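Local coordinates for protein putative O-Methyltransferase (Corynebacterium glutamicum, PDB 3DR5) that probably transfers methyl groups from S-adenosyl-L-methionine to an oxygen of a substrate not yet identified, as a putative O-methyltransferase, at residues V12-T16 / D38-Q43; A21-R26 / G68-Y73; L45-A50 / Y73-L78; S57-I63 / S129-G135; I193-V198 / V209-A213. One frame throughout, in Å; residues are numbered along the deposited sequence.

Contact 1. Residues V12-T16 / D38-Q43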
# COMPACT_ATOMS: atom_id res chain seq x y z
N VAL A 12 -3.53 4.16 16.22
CA VAL A 12 -4.26 3.59 15.09
C VAL A 12 -5.07 2.37 15.51
O VAL A 12 -6.21 2.21 15.09
CB VAL A 12 -3.31 3.22 13.93
CG1 VAL A 12 -4.08 2.49 12.82
CG2 VAL A 12 -2.65 4.48 13.37
N GLU A 13 -4.47 1.50 16.32
CA GLU A 13 -5.18 0.32 16.76
C GLU A 13 -6.32 0.72 17.71
O GLU A 13 -7.45 0.28 17.54
CB GLU A 13 -4.21 -0.65 17.46
CG GLU A 13 -3.55 -1.65 16.51
CD GLU A 13 -2.55 -2.56 17.19
OE1 GLU A 13 -1.79 -3.26 16.47
OE2 GLU A 13 -2.52 -2.59 18.43
N SER A 14 -6.01 1.57 18.68
CA SER A 14 -7.01 2.01 19.65
C SER A 14 -8.07 2.91 19.05
O SER A 14 -8.99 3.35 19.75
CB SER A 14 -6.33 2.77 20.79
OG SER A 14 -5.95 4.08 20.37
N THR A 15 -7.96 3.18 17.75
CA THR A 15 -8.90 4.07 17.10
C THR A 15 -9.62 3.51 15.87
O THR A 15 -10.53 4.13 15.33
CB THR A 15 -8.17 5.41 16.77
OG1 THR A 15 -9.03 6.52 17.06
CG2 THR A 15 -7.75 5.47 15.36
N THR A 16 -9.19 2.32 15.44
CA THR A 16 -9.83 1.67 14.30
C THR A 16 -11.12 1.00 14.80
O THR A 16 -11.10 0.17 15.72
CB THR A 16 -8.92 0.58 13.69
OG1 THR A 16 -7.77 1.19 13.09
CG2 THR A 16 -9.68 -0.21 12.63
N ASP A 38 -0.67 -7.64 11.94
CA ASP A 38 -1.38 -6.68 12.79
C ASP A 38 -2.46 -5.93 12.02
O ASP A 38 -2.63 -6.12 10.81
CB ASP A 38 -0.38 -5.71 13.47
CG ASP A 38 0.35 -4.80 12.48
OD1 ASP A 38 0.26 -5.03 11.26
OD2 ASP A 38 1.01 -3.84 12.95
N GLU A 39 -3.20 -5.08 12.72
CA GLU A 39 -4.29 -4.33 12.13
C GLU A 39 -3.90 -3.42 10.97
O GLU A 39 -4.64 -3.29 10.00
CB GLU A 39 -5.01 -3.51 13.20
CG GLU A 39 -6.09 -2.56 12.68
CD GLU A 39 -7.23 -3.28 11.98
OE1 GLU A 39 -7.62 -4.38 12.45
OE2 GLU A 39 -7.76 -2.75 10.98
N MSE A 40 -2.72 -2.80 11.08
CA MSE A 40 -2.24 -1.89 10.06
C MSE A 40 -1.88 -2.63 8.77
O MSE A 40 -2.14 -2.13 7.67
CB MSE A 40 -1.04 -1.08 10.59
CG MSE A 40 -1.41 0.10 11.50
SE MSE A 40 0.15 1.19 12.00
CE MSE A 40 -0.58 2.14 13.49
N THR A 41 -1.29 -3.81 8.91
CA THR A 41 -0.92 -4.61 7.76
C THR A 41 -2.22 -5.08 7.08
O THR A 41 -2.30 -5.12 5.85
CB THR A 41 -0.08 -5.83 8.18
OG1 THR A 41 1.13 -5.36 8.79
CG2 THR A 41 0.27 -6.70 6.97
N GLY A 42 -3.24 -5.44 7.87
CA GLY A 42 -4.51 -5.87 7.32
C GLY A 42 -5.19 -4.75 6.52
O GLY A 42 -5.74 -5.01 5.45
N GLN A 43 -5.15 -3.52 7.03
CA GLN A 43 -5.75 -2.37 6.34
C GLN A 43 -5.07 -2.20 4.97
O GLN A 43 -5.75 -1.95 3.96
CB GLN A 43 -5.60 -1.10 7.21
CG GLN A 43 -6.52 -1.11 8.44
CD GLN A 43 -6.28 0.06 9.38
OE1 GLN A 43 -5.63 1.04 9.02
NE2 GLN A 43 -6.81 -0.04 10.60
O HOH W 1 -1.03 -2.37 13.74
O HOH W 2 -3.41 -5.54 15.55
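The C-terminal end of helix 4-13 and the type I turn Glu-13 to Thr-16 meet the capped start of helix 39-51, with the Gln-43 amide and the Thr-16 hydroxyl as the direct polar link. Gln-43 NE2 donates to Thr-16 OG1 at 2.9 Å; the acceptor lies near the amide plane, but the bond is bent (131° at the hydrogen). The other proton of NE2 goes more straight to Glu-39 OE2, also 2.9 Å away, using the anti lone pair of that oxygen, so the amide is fixed between two acceptors. Thr-16 OG1 in turn donates to Val-12 O (2.7 Å), and its CG2 rests beside Glu-39 OE2. In this N-capped helix start, Asp-38 OD1 receives both Thr-41 N and Thr-41 OG1. The extended side chain of Glu-13 runs past Glu-39, CG to CB 4.1 Å, and carries OE1 to the helix start. There one water links Glu-13 OE1 to Glu-39 N, and a second links it to Met-40 N and, weakly, to Asp-38 OD2. The two carboxylates stand nearly perpendicular, with Glu-13 OE1 and Asp-38 OD2 4.5 Å apart; the amides of the helix start and the bridging water probably ease their repulsion. The extended chain of selenomethionine Met-40 passes obliquely across Val-12, with Met-40 CG 3.8 Å from Val-12 CG1. Beyond the two segments, Glu-39 OE1 is held by Tyr-73 OH, and Gln-43 OE1 accepts from Arg-200 N of the second subunit.

Contact 2. Residues A21-R26 / G68-Y73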
# COMPACT_ATOMS: atom_id res chain seq x y z
N ALA A 21 -16.23 -9.89 13.34
CA ALA A 21 -15.70 -11.02 12.60
C ALA A 21 -14.17 -10.97 12.59
O ALA A 21 -13.51 -12.00 12.72
CB ALA A 21 -16.24 -11.01 11.16
N VAL A 22 -13.60 -9.77 12.46
CA VAL A 22 -12.15 -9.61 12.44
C VAL A 22 -11.54 -9.86 13.81
O VAL A 22 -10.50 -10.52 13.92
CB VAL A 22 -11.74 -8.19 11.96
CG1 VAL A 22 -10.24 -7.96 12.22
CG2 VAL A 22 -12.05 -8.03 10.47
N ALA A 23 -12.18 -9.34 14.85
CA ALA A 23 -11.68 -9.53 16.21
C ALA A 23 -11.71 -11.02 16.57
O ALA A 23 -10.81 -11.52 17.23
CB ALA A 23 -12.53 -8.73 17.20
N ARG A 24 -12.74 -11.72 16.12
CA ARG A 24 -12.88 -13.14 16.39
C ARG A 24 -11.73 -13.90 15.71
O ARG A 24 -11.09 -14.77 16.32
CB ARG A 24 -14.25 -13.63 15.88
CG ARG A 24 -14.48 -15.12 15.95
CD ARG A 24 -14.32 -15.67 17.36
NE ARG A 24 -15.20 -16.82 17.57
CZ ARG A 24 -14.89 -17.88 18.31
NH1 ARG A 24 -13.71 -17.93 18.91
NH2 ARG A 24 -15.75 -18.88 18.43
N ALA A 25 -11.46 -13.56 14.45
CA ALA A 25 -10.38 -14.21 13.70
C ALA A 25 -9.01 -13.94 14.33
O ALA A 25 -8.11 -14.79 14.27
CB ALA A 25 -10.41 -13.75 12.24
N ARG A 26 -8.84 -12.75 14.92
CA ARG A 26 -7.58 -12.38 15.56
C ARG A 26 -7.45 -13.14 16.89
O ARG A 26 -6.36 -13.53 17.30
CB ARG A 26 -7.54 -10.87 15.81
CG ARG A 26 -6.17 -10.34 16.19
CD ARG A 26 -6.12 -8.83 16.05
NE ARG A 26 -6.03 -8.38 14.67
CZ ARG A 26 -4.95 -8.53 13.91
NH1 ARG A 26 -3.87 -9.12 14.41
NH2 ARG A 26 -4.94 -8.09 12.65
N GLY A 68 -8.17 -17.07 7.69
CA GLY A 68 -9.40 -16.45 8.10
C GLY A 68 -9.25 -14.97 8.41
O GLY A 68 -10.07 -14.15 7.96
N LEU A 69 -8.23 -14.63 9.18
CA LEU A 69 -7.99 -13.24 9.54
C LEU A 69 -7.60 -12.47 8.27
O LEU A 69 -8.26 -11.51 7.89
CB LEU A 69 -6.88 -13.15 10.60
CG LEU A 69 -6.41 -11.74 10.96
CD1 LEU A 69 -7.52 -10.96 11.65
CD2 LEU A 69 -5.19 -11.83 11.85
N VAL A 70 -6.53 -12.91 7.62
CA VAL A 70 -6.06 -12.28 6.39
C VAL A 70 -7.17 -12.15 5.33
O VAL A 70 -7.34 -11.07 4.75
CB VAL A 70 -4.88 -13.10 5.79
CG1 VAL A 70 -4.56 -12.63 4.37
CG2 VAL A 70 -3.67 -12.97 6.68
N GLY A 71 -7.90 -13.24 5.11
CA GLY A 71 -8.97 -13.28 4.13
C GLY A 71 -10.07 -12.27 4.34
O GLY A 71 -10.67 -11.78 3.38
N LEU A 72 -10.37 -11.99 5.60
CA LEU A 72 -11.41 -11.03 5.94
C LEU A 72 -11.00 -9.63 5.50
O LEU A 72 -11.84 -8.84 5.05
CB LEU A 72 -11.71 -11.07 7.45
CG LEU A 72 -12.53 -12.29 7.92
CD1 LEU A 72 -12.62 -12.30 9.44
CD2 LEU A 72 -13.94 -12.23 7.32
N TYR A 73 -9.72 -9.30 5.64
CA TYR A 73 -9.22 -7.99 5.24
C TYR A 73 -9.27 -7.86 3.72
O TYR A 73 -9.63 -6.82 3.19
CB TYR A 73 -7.79 -7.80 5.71
CG TYR A 73 -7.67 -7.48 7.17
CD1 TYR A 73 -8.11 -6.25 7.67
CD2 TYR A 73 -7.08 -8.39 8.05
CE1 TYR A 73 -7.96 -5.93 9.01
CE2 TYR A 73 -6.92 -8.08 9.40
CZ TYR A 73 -7.35 -6.86 9.87
OH TYR A 73 -7.15 -6.54 11.19
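Helices 20-31 and 67-77 run nearly antiparallel here, their short axes 155° apart and 8.8 Å distant at closest approach, with Ala-25 set against Leu-69. The small Ala-25 CB points into the partner helix, 3.7 Å from Leu-69 CA and 3.9 Å from Leu-72 CD1. Leu-72 reaches the preceding turn, its CD1 ending 3.4 Å from Ala-21 O. Leu-69 splits its two methyls: CD1 lies by the Val-22 carbonyl, while CD2 sits over one face of the Arg-26 guanidinium, offset toward its rim. Helix 67-77 follows the first strand of a Rossmann-like methyltransferase sheet, and helix 20-31 packs on its outer side, with Leu-100 and Phe-101 of helix 91-103 adding to the apolar layer. At one border Arg-26 starts with CG trans to the backbone N (chi1 -167°) and bends at chi3, which turns the guanidinium back to Tyr-73. NH2 donates to Tyr-73 OH at 3.1 Å in an almost straight bond that lies in the guanidinium plane, the phenol ring being steeply tilted to that plane. Val-22 CG1 sits 3.6 Å from the same Tyr-73 OH. NH2 also has Pro-37 O as a partner, and the phenol oxygen is bonded to Glu-39 OE1.

Contact 3. Residues L45-A50 / Y73-L78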
# COMPACT_ATOMS: atom_id res chain seq x y z
N LEU A 45 -3.81 -4.57 3.29
CA LEU A 45 -4.28 -5.69 2.46
C LEU A 45 -5.63 -5.31 1.84
O LEU A 45 -5.89 -5.59 0.67
CB LEU A 45 -4.40 -6.99 3.29
CG LEU A 45 -3.05 -7.58 3.75
CD1 LEU A 45 -3.29 -8.89 4.50
CD2 LEU A 45 -2.15 -7.83 2.53
N THR A 46 -6.49 -4.65 2.61
CA THR A 46 -7.79 -4.21 2.11
C THR A 46 -7.58 -3.19 0.98
O THR A 46 -8.29 -3.21 -0.02
CB THR A 46 -8.61 -3.55 3.23
OG1 THR A 46 -8.73 -4.46 4.33
CG2 THR A 46 -9.99 -3.17 2.75
N THR A 47 -6.61 -2.30 1.15
CA THR A 47 -6.30 -1.27 0.16
C THR A 47 -5.87 -1.88 -1.17
O THR A 47 -6.33 -1.46 -2.23
CB THR A 47 -5.18 -0.34 0.65
OG1 THR A 47 -5.59 0.32 1.86
CG2 THR A 47 -4.85 0.71 -0.41
N LEU A 48 -4.98 -2.87 -1.11
CA LEU A 48 -4.50 -3.51 -2.33
C LEU A 48 -5.59 -4.35 -2.97
O LEU A 48 -5.69 -4.42 -4.20
CB LEU A 48 -3.27 -4.37 -2.04
CG LEU A 48 -2.04 -3.58 -1.57
CD1 LEU A 48 -0.89 -4.54 -1.25
CD2 LEU A 48 -1.62 -2.58 -2.65
N ALA A 49 -6.42 -4.99 -2.15
CA ALA A 49 -7.50 -5.81 -2.68
C ALA A 49 -8.51 -4.88 -3.36
O ALA A 49 -9.14 -5.26 -4.35
CB ALA A 49 -8.19 -6.60 -1.55
N ALA A 50 -8.65 -3.67 -2.83
CA ALA A 50 -9.57 -2.68 -3.37
C ALA A 50 -9.01 -1.96 -4.60
O ALA A 50 -9.76 -1.64 -5.52
CB ALA A 50 -9.93 -1.66 -2.30
N TYR A 73 -9.72 -9.30 5.64
CA TYR A 73 -9.22 -7.99 5.24
C TYR A 73 -9.27 -7.86 3.72
O TYR A 73 -9.63 -6.82 3.19
CB TYR A 73 -7.79 -7.80 5.71
CG TYR A 73 -7.67 -7.48 7.17
CD1 TYR A 73 -8.11 -6.25 7.67
CD2 TYR A 73 -7.08 -8.39 8.05
CE1 TYR A 73 -7.96 -5.93 9.01
CE2 TYR A 73 -6.92 -8.08 9.40
CZ TYR A 73 -7.35 -6.86 9.87
OH TYR A 73 -7.15 -6.54 11.19
N ILE A 74 -8.91 -8.94 3.04
CA ILE A 74 -8.91 -8.97 1.59
C ILE A 74 -10.33 -8.92 1.04
O ILE A 74 -10.61 -8.16 0.11
CB ILE A 74 -8.17 -10.25 1.09
CG1 ILE A 74 -6.67 -10.11 1.37
CG2 ILE A 74 -8.42 -10.46 -0.40
CD1 ILE A 74 -5.82 -11.28 0.87
N LEU A 75 -11.24 -9.71 1.62
CA LEU A 75 -12.63 -9.74 1.17
C LEU A 75 -13.32 -8.39 1.31
O LEU A 75 -14.22 -8.07 0.54
CB LEU A 75 -13.41 -10.84 1.93
CG LEU A 75 -13.05 -12.26 1.47
CD1 LEU A 75 -13.60 -13.30 2.45
CD2 LEU A 75 -13.60 -12.48 0.06
N ASN A 76 -12.88 -7.59 2.28
CA ASN A 76 -13.45 -6.26 2.48
C ASN A 76 -13.28 -5.39 1.23
O ASN A 76 -14.19 -4.65 0.87
CB ASN A 76 -12.76 -5.56 3.65
CG ASN A 76 -13.41 -5.88 4.99
OD1 ASN A 76 -12.79 -5.75 6.05
ND2 ASN A 76 -14.68 -6.27 4.94
N GLY A 77 -12.13 -5.49 0.57
CA GLY A 77 -11.88 -4.67 -0.61
C GLY A 77 -12.14 -5.26 -1.99
O GLY A 77 -12.51 -4.56 -2.92
N LEU A 78 -11.94 -6.56 -2.09
CA LEU A 78 -12.13 -7.29 -3.34
C LEU A 78 -13.50 -7.08 -4.01
O LEU A 78 -14.52 -7.03 -3.33
CB LEU A 78 -11.92 -8.78 -3.07
CG LEU A 78 -10.99 -9.66 -3.92
CD1 LEU A 78 -9.67 -8.96 -4.17
CD2 LEU A 78 -10.77 -10.99 -3.19
O HOH W 3 -10.69 -3.70 6.22
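Ala-49 CB is the main bump: it pokes into a hollow of segment 73-78 floored by Ile-74 O, 3.3 Å away, and walled by Ile-74 CG2 and by Leu-78 CD1 at 3.8 Å. A turn after Ile-74, Gly-77, without a side chain, leaves room for Ala-50, the residue after Ala-49: the two CA atoms are 4.1 Å apart and Ala-50 CA-H points at Gly-77 O. A CB on Gly-77 would run into Thr-46 O and Ala-50 N, and with Ala-49 and Ala-50 opposite, helices 39-51 and 67-77, crossing at 36°, approach to 7.1 Å between short axes. At the other end Leu-45 CB lies against Tyr-73 CB and Ile-74 CG1. Both helices lie on one face of the Rossmann-like sheet, where Leu-45 and Leu-48 pack on Val-160 while Ile-74 and Leu-78 pack on Ala-60. Thr-46 fills the groove on the far side: CG2, trans to the backbone N (chi1 -56° for OG1), drops against Asn-76 CB at 3.8 Å. Its OG1 donates to Tyr-73 O (2.8 Å) from above the carbonyl plane, and Gly-42 O is a further partner. A water donates to both Thr-46 OG1 and Asn-76 OD1. His-197 of the second subunit packs on Thr-46 and Ala-50.

Contact 4. Residues S57-I63 / S129-G135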
# COMPACT_ATOMS: atom_id res chain seq x y z
N SER A 57 -9.84 -10.83 -13.58
CA SER A 57 -9.14 -11.50 -12.50
C SER A 57 -9.99 -12.53 -11.77
O SER A 57 -11.18 -12.32 -11.55
CB SER A 57 -8.64 -10.44 -11.51
OG SER A 57 -8.20 -11.00 -10.29
N THR A 58 -9.37 -13.65 -11.39
CA THR A 58 -10.08 -14.68 -10.65
C THR A 58 -10.26 -14.16 -9.22
O THR A 58 -11.23 -14.49 -8.54
CB THR A 58 -9.29 -16.00 -10.63
OG1 THR A 58 -9.03 -16.42 -11.97
CG2 THR A 58 -10.09 -17.10 -9.92
N GLY A 59 -9.31 -13.34 -8.78
CA GLY A 59 -9.37 -12.79 -7.43
C GLY A 59 -8.03 -12.80 -6.70
O GLY A 59 -6.98 -12.52 -7.28
N ALA A 60 -8.07 -13.16 -5.43
CA ALA A 60 -6.87 -13.18 -4.62
C ALA A 60 -6.53 -14.55 -4.07
O ALA A 60 -7.37 -15.45 -4.02
CB ALA A 60 -7.01 -12.17 -3.47
N ILE A 61 -5.27 -14.70 -3.66
CA ILE A 61 -4.81 -15.93 -3.04
C ILE A 61 -4.17 -15.58 -1.69
O ILE A 61 -3.36 -14.65 -1.60
CB ILE A 61 -3.73 -16.65 -3.87
CG1 ILE A 61 -4.28 -17.07 -5.23
CG2 ILE A 61 -3.26 -17.92 -3.13
CD1 ILE A 61 -3.25 -17.69 -6.16
N ALA A 62 -4.57 -16.30 -0.65
CA ALA A 62 -3.99 -16.12 0.69
C ALA A 62 -3.31 -17.44 1.08
O ALA A 62 -3.98 -18.46 1.28
CB ALA A 62 -5.08 -15.75 1.72
N ILE A 63 -1.99 -17.43 1.16
CA ILE A 63 -1.21 -18.60 1.53
C ILE A 63 -0.72 -18.37 2.95
O ILE A 63 0.30 -17.72 3.17
CB ILE A 63 -0.03 -18.78 0.57
CG1 ILE A 63 -0.56 -19.10 -0.83
CG2 ILE A 63 0.88 -19.88 1.07
CD1 ILE A 63 0.25 -18.46 -1.94
N SER A 129 -3.92 -15.01 -13.79
CA SER A 129 -5.32 -14.93 -13.40
C SER A 129 -5.59 -14.26 -12.06
O SER A 129 -6.75 -14.04 -11.70
CB SER A 129 -5.92 -16.33 -13.37
OG SER A 129 -6.41 -16.74 -14.63
N TYR A 130 -4.54 -13.92 -11.33
CA TYR A 130 -4.73 -13.34 -10.01
C TYR A 130 -4.20 -11.93 -9.87
O TYR A 130 -3.13 -11.59 -10.37
CB TYR A 130 -4.09 -14.28 -8.98
CG TYR A 130 -4.74 -15.65 -8.96
CD1 TYR A 130 -5.89 -15.88 -8.20
CD2 TYR A 130 -4.27 -16.69 -9.77
CE1 TYR A 130 -6.56 -17.10 -8.24
CE2 TYR A 130 -4.93 -17.92 -9.82
CZ TYR A 130 -6.08 -18.11 -9.05
OH TYR A 130 -6.73 -19.33 -9.10
N GLN A 131 -4.97 -11.10 -9.16
CA GLN A 131 -4.63 -9.70 -8.94
C GLN A 131 -3.89 -9.46 -7.62
O GLN A 131 -3.29 -8.40 -7.41
CB GLN A 131 -5.90 -8.86 -8.94
CG GLN A 131 -6.74 -9.06 -7.66
CD GLN A 131 -8.17 -8.57 -7.78
OE1 GLN A 131 -8.50 -7.47 -7.34
NE2 GLN A 131 -9.02 -9.37 -8.40
N LEU A 132 -3.94 -10.44 -6.72
CA LEU A 132 -3.31 -10.27 -5.41
C LEU A 132 -2.98 -11.61 -4.76
O LEU A 132 -3.82 -12.52 -4.71
CB LEU A 132 -4.23 -9.46 -4.49
CG LEU A 132 -3.85 -9.28 -3.01
CD1 LEU A 132 -2.62 -8.38 -2.89
CD2 LEU A 132 -5.02 -8.68 -2.23
N VAL A 133 -1.76 -11.73 -4.27
CA VAL A 133 -1.34 -12.94 -3.59
C VAL A 133 -0.62 -12.56 -2.30
O VAL A 133 0.35 -11.80 -2.30
CB VAL A 133 -0.40 -13.80 -4.49
CG1 VAL A 133 0.05 -15.05 -3.73
CG2 VAL A 133 -1.13 -14.19 -5.77
N PHE A 134 -1.12 -13.07 -1.19
CA PHE A 134 -0.53 -12.83 0.12
C PHE A 134 0.11 -14.14 0.56
O PHE A 134 -0.51 -15.21 0.52
CB PHE A 134 -1.58 -12.43 1.16
CG PHE A 134 -1.04 -12.38 2.56
CD1 PHE A 134 -0.40 -11.24 3.04
CD2 PHE A 134 -1.14 -13.49 3.40
CE1 PHE A 134 0.15 -11.22 4.33
CE2 PHE A 134 -0.59 -13.48 4.68
CZ PHE A 134 0.05 -12.34 5.15
N GLY A 135 1.37 -14.05 0.96
CA GLY A 135 2.08 -15.23 1.41
C GLY A 135 2.68 -15.10 2.81
O GLY A 135 3.34 -14.11 3.13
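Ile-61 and Val-133 are paired in neighbouring parallel strands, with segments 59-63 and 132-135 at 7° to each other. From the backbone the Ile-61 side chain leaves on the face it shares with Val-133: CB lies 4.1 Å from Val-133 CG2, and CG1, turned beside the backbone N (chi1 -62°), is 3.6 Å from Tyr-130 CD1. The extended second torsion carries CD1 over the centre of the Tyr-130 ring, 3.7 Å from its centroid and almost on the ring normal, a CH-pi contact. Further along this face Ile-63 CD1 touches Val-133 CG1. The backbone ladder is regular where the strands are straight: Ile-61 N donates to Leu-132 O, Ile-61 O accepts from Phe-134 N, and Ile-63 N donates to Phe-134 O (2.7 Å). Before the corner at Gln-131, Thr-58 N bonds to Ser-129 O and Gln-131 N to Gly-59 O (3.1 Å), Gly-59 having a positive phi. Both strands are central in the sheet of this class I methyltransferase-like fold. Strand 83-87 flanks one and strand 157-161 the other, while helix 67-77 covers the Ala-60, Ala-62, Leu-132 and Phe-134 face through Val-70 and Ile-74.

Contact 5. Residues I193-V198 / V209-A213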
# COMPACT_ATOMS: atom_id res chain seq x y z
N ILE A 193 14.43 -9.15 -10.21
CA ILE A 193 13.46 -9.45 -11.25
C ILE A 193 13.03 -8.22 -12.02
O ILE A 193 12.87 -7.14 -11.45
CB ILE A 193 12.28 -10.29 -10.68
CG1 ILE A 193 10.97 -9.87 -11.31
CG2 ILE A 193 12.26 -10.21 -9.17
CD1 ILE A 193 9.80 -9.90 -10.35
N GLU A 194 12.84 -8.40 -13.32
CA GLU A 194 12.50 -7.31 -14.21
C GLU A 194 11.01 -7.11 -14.44
O GLU A 194 10.24 -8.07 -14.47
CB GLU A 194 13.21 -7.52 -15.55
CG GLU A 194 13.56 -6.26 -16.32
CD GLU A 194 14.84 -5.60 -15.84
OE1 GLU A 194 15.65 -6.29 -15.18
OE2 GLU A 194 15.04 -4.41 -16.14
N GLY A 195 10.61 -5.85 -14.61
CA GLY A 195 9.21 -5.56 -14.81
C GLY A 195 8.45 -5.74 -13.51
O GLY A 195 7.27 -6.09 -13.50
N ALA A 196 9.14 -5.53 -12.39
CA ALA A 196 8.53 -5.66 -11.06
C ALA A 196 8.73 -4.38 -10.28
O ALA A 196 9.79 -3.74 -10.37
CB ALA A 196 9.16 -6.79 -10.27
N HIS A 197 7.72 -3.98 -9.51
CA HIS A 197 7.87 -2.83 -8.63
C HIS A 197 8.04 -3.47 -7.25
O HIS A 197 7.23 -4.32 -6.83
CB HIS A 197 6.63 -1.94 -8.59
CG HIS A 197 6.27 -1.35 -9.91
ND1 HIS A 197 7.11 -0.53 -10.62
CD2 HIS A 197 5.13 -1.43 -10.63
CE1 HIS A 197 6.51 -0.13 -11.72
NE2 HIS A 197 5.30 -0.66 -11.75
N VAL A 198 9.09 -3.09 -6.55
CA VAL A 198 9.36 -3.62 -5.22
C VAL A 198 9.20 -2.54 -4.17
O VAL A 198 9.82 -1.48 -4.26
CB VAL A 198 10.80 -4.20 -5.13
CG1 VAL A 198 11.07 -4.72 -3.72
CG2 VAL A 198 10.97 -5.32 -6.16
N VAL A 209 6.31 -6.16 -0.87
CA VAL A 209 5.24 -6.32 -1.84
C VAL A 209 5.86 -6.03 -3.21
O VAL A 209 6.53 -5.03 -3.43
CB VAL A 209 3.98 -5.42 -1.52
CG1 VAL A 209 4.30 -4.41 -0.46
CG2 VAL A 209 3.43 -4.79 -2.78
N VAL A 210 5.67 -6.97 -4.12
CA VAL A 210 6.20 -6.81 -5.44
C VAL A 210 5.05 -6.92 -6.42
O VAL A 210 4.36 -7.95 -6.52
CB VAL A 210 7.40 -7.83 -5.68
CG1 VAL A 210 7.38 -8.91 -4.62
CG2 VAL A 210 7.40 -8.38 -7.07
N THR A 211 4.82 -5.83 -7.14
CA THR A 211 3.74 -5.83 -8.09
C THR A 211 4.28 -5.90 -9.51
O THR A 211 5.35 -5.38 -9.82
CB THR A 211 2.77 -4.62 -7.83
OG1 THR A 211 2.73 -3.74 -8.95
CG2 THR A 211 3.18 -3.87 -6.58
N LYS A 212 3.53 -6.59 -10.37
CA LYS A 212 3.92 -6.78 -11.75
C LYS A 212 3.64 -5.52 -12.53
O LYS A 212 2.50 -5.08 -12.68
CB LYS A 212 3.18 -7.99 -12.35
CG LYS A 212 3.65 -8.38 -13.74
CD LYS A 212 2.98 -9.66 -14.24
CE LYS A 212 3.53 -10.91 -13.55
NZ LYS A 212 2.97 -12.16 -14.15
N ALA A 213 4.70 -4.91 -13.03
CA ALA A 213 4.60 -3.68 -13.78
C ALA A 213 3.76 -3.78 -15.05
O ALA A 213 3.68 -4.84 -15.66
CB ALA A 213 6.01 -3.17 -14.14
O HOH W 4 5.81 -6.68 -15.61
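The His-197 imidazole turns an edge to Thr-211, whose OG1 lies in the ring plane 3.7 Å from His-197 CD2, while Ala-213 CB comes in obliquely, 3.5 Å from His-197 NE2. CG beside the backbone N (chi1 -61°) directs the ring toward Thr-211 and Ala-213, and Asn-76 of the second subunit packs on this residue. The pair belongs to the hairpin that ends the sheet in the order 3-2-1-4-5-7-6, strand 207-212 alone running against the rest, as in class I methyltransferases. His-197 and Thr-211 form a hydrogen-bonded antiparallel pair: His-197 N donates to Thr-211 O (2.8 Å) and Thr-211 N to His-197 O (2.9 Å), both in the carbonyl planes. Thr-211 OG1 is buried there without a polar partner in the model. On the other side of the hairpin Val-210 CG2 meets Ala-196 CB at 4.0 Å and Ile-193 CD1, and Trp-150 of helix 142-152 packs against all three residues; Lys-212 makes a cation-pi contact with Trp-150 and gives NZ to Leu-153 O. Just before strand 196-201 begins and just after 207-212 ends, Ala-213 N donates to Gly-195 O from above its carbonyl plane. One water bridges this end, donating to Gly-195 O at 2.6 Å and to Ala-213 O at 2.8 Å.

How the contacts relate
Contacts 1, 2 and 3 touch one another, and Tyr-73 joins them: it belongs to contacts 2 and 3, and its OH meets Glu-39 OE1 of contact 1 at 2.5 Å, a probable hydrogen bond. Contact 3 lies on contact 4, centres about 11 Å apart, through Ile-74 on Ala-60 and Ala-49 on Leu-132; Val-70 of contact 2 also reaches Phe-134. Contact 5 is in the same sheet as contact 4, centres about 15 Å apart without touching. Contacts 1, 3 and 5 all touch the second subunit. No ligand is modelled; in relatives the cofactor usually lies at the C-terminal ends of the parallel strands, where contact 4 ends.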